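Side-chain contact in glucocorticoid modulatory element-binding protein 1 (PDB 1OQJ), which binds glucocorticoid modulatory elements in promoter DNA as a transcription factor and raises sensitivity to low glucocorticoid concentrations: residues R72-M75 and Q79-F82. Sequence-based numbering, arbitrary orientation.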
loop_
_atom_site.group_PDB
_atom_site.type_symbol
_atom_site.label_atom_id
_atom_site.label_comp_id
_atom_site.label_asym_id
_atom_site.label_seq_id
_atom_site.Cartn_x
_atom_site.Cartn_y
_atom_site.Cartn_z
ATOM N N ARG A 72 -6.544 3.614 -2.911
ATOM C CA ARG A 72 -6.819 5.045 -2.798
ATOM C C ARG A 72 -8.147 5.322 -2.089
ATOM O O ARG A 72 -8.223 6.175 -1.204
ATOM C CB ARG A 72 -6.847 5.678 -4.192
ATOM C CG ARG A 72 -7.359 7.113 -4.237
ATOM C CD ARG A 72 -6.361 8.097 -3.656
ATOM N NE ARG A 72 -6.864 9.468 -3.721
ATOM C CZ ARG A 72 -6.172 10.541 -3.348
ATOM N NH1 ARG A 72 -4.937 10.407 -2.880
ATOM N NH2 ARG A 72 -6.715 11.747 -3.438
ATOM N N LYS A 73 -9.194 4.598 -2.471
ATOM C CA LYS A 73 -10.508 4.811 -1.868
ATOM C C LYS A 73 -10.575 4.356 -0.418
ATOM O O LYS A 73 -11.229 4.993 0.410
ATOM C CB LYS A 73 -11.584 4.102 -2.689
ATOM C CG LYS A 73 -11.697 4.611 -4.118
ATOM C CD LYS A 73 -12.830 3.914 -4.856
ATOM C CE LYS A 73 -12.967 4.429 -6.282
ATOM N NZ LYS A 73 -11.766 4.131 -7.104
ATOM N N MET A 74 -9.904 3.252 -0.106
ATOM C CA MET A 74 -9.905 2.755 1.264
ATOM C C MET A 74 -9.138 3.736 2.151
ATOM O O MET A 74 -9.453 3.900 3.329
ATOM C CB MET A 74 -9.281 1.359 1.327
ATOM C CG MET A 74 -9.996 0.321 0.454
ATOM S SD MET A 74 -11.803 0.230 0.657
ATOM C CE MET A 74 -11.931 -0.463 2.300
ATOM N N MET A 75 -8.136 4.394 1.575
ATOM C CA MET A 75 -7.351 5.385 2.299
ATOM C C MET A 75 -8.187 6.646 2.517
ATOM O O MET A 75 -8.233 7.190 3.622
ATOM C CB MET A 75 -6.087 5.743 1.514
ATOM C CG MET A 75 -5.084 4.603 1.397
ATOM S SD MET A 75 -3.818 4.924 0.163
ATOM C CE MET A 75 -2.834 6.144 0.996
ATOM N N GLN A 79 -10.594 4.438 6.743
ATOM C CA GLN A 79 -10.595 3.124 7.372
ATOM C C GLN A 79 -9.263 2.404 7.214
ATOM O O GLN A 79 -8.855 1.642 8.093
ATOM C CB GLN A 79 -11.720 2.265 6.795
ATOM C CG GLN A 79 -13.118 2.736 7.189
ATOM C CD GLN A 79 -13.348 2.678 8.688
ATOM O OE1 GLN A 79 -13.120 1.645 9.318
ATOM N NE2 GLN A 79 -13.807 3.785 9.266
ATOM N N ILE A 80 -8.589 2.635 6.093
ATOM C CA ILE A 80 -7.299 2.005 5.856
ATOM C C ILE A 80 -6.349 3.032 5.247
ATOM O O ILE A 80 -5.871 2.883 4.120
ATOM C CB ILE A 80 -7.437 0.787 4.917
ATOM C CG1 ILE A 80 -8.543 -0.143 5.435
ATOM C CG2 ILE A 80 -6.113 0.034 4.856
ATOM C CD1 ILE A 80 -8.856 -1.311 4.528
ATOM N N ASP A 81 -6.091 4.086 6.011
ATOM C CA ASP A 81 -5.197 5.160 5.595
ATOM C C ASP A 81 -3.838 4.919 6.253
ATOM O O ASP A 81 -3.681 3.984 7.036
ATOM C CB ASP A 81 -5.788 6.502 6.046
ATOM C CG ASP A 81 -5.124 7.700 5.389
ATOM O OD1 ASP A 81 -4.415 7.520 4.379
ATOM O OD2 ASP A 81 -5.339 8.825 5.885
ATOM N N PHE A 82 -2.852 5.751 5.938
ATOM C CA PHE A 82 -1.528 5.591 6.532
ATOM C C PHE A 82 -1.616 5.565 8.056
ATOM O O PHE A 82 -2.421 6.288 8.653
ATOM C CB PHE A 82 -0.624 6.750 6.130
ATOM C CG PHE A 82 -0.371 6.846 4.658
ATOM C CD1 PHE A 82 -0.720 7.999 3.958
ATOM C CD2 PHE A 82 0.265 5.814 3.979
ATOM C CE1 PHE A 82 -0.432 8.128 2.595
ATOM C CE2 PHE A 82 0.558 5.930 2.617
ATOM C CZ PHE A 82 0.211 7.089 1.925
HETATM O O HOH W 1 -7.964 9.742 4.697
#
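M75 meets F82 through its terminal methyl, which rests over one face of the phenyl ring in a CH-pi contact, CE lying 3.7 Å from the ring centroid. The methyl is displaced toward the rim, with CZ of F82 its nearest ring atom. Sulfur stands farther back above the same ring, a Met-aromatic pairing in which carbon does the touching. The side chain runs extended through chi2 (166°) and bends only at chi3 (73°), which turns CE onto the ring. CG of M75 passes 3.3 Å from O of I80; that oxygen is buried without a hydrogen-bond partner, and the CA-H of M75 offers it a weak contact.

One backbone hydrogen bond spans the segments: N of I80 donates to O of M74 (3.2 Å) from above the carbonyl plane, and OG of S77 bonds to the same oxygen. M74 and I80 lie alongside each other, CE of M74 against CD1 of I80 at 3.9 Å. A water donates to both O of M75 and OD2 of D81, bridging helix and loop.

The F82 ring meets H85 edge-to-face and touches C28 and C93, three of the four zinc ligands. Helix 71-76, whose R72 binds DNA, is thus joined to the zinc site of the SAND domain by an apolar methionine-phenylalanine contact and by the water-bridged carboxylate of D81, whose OD2 bond to ND1 of H85 is consistent with its fixing the rotation of this ligand as a second-shell residue.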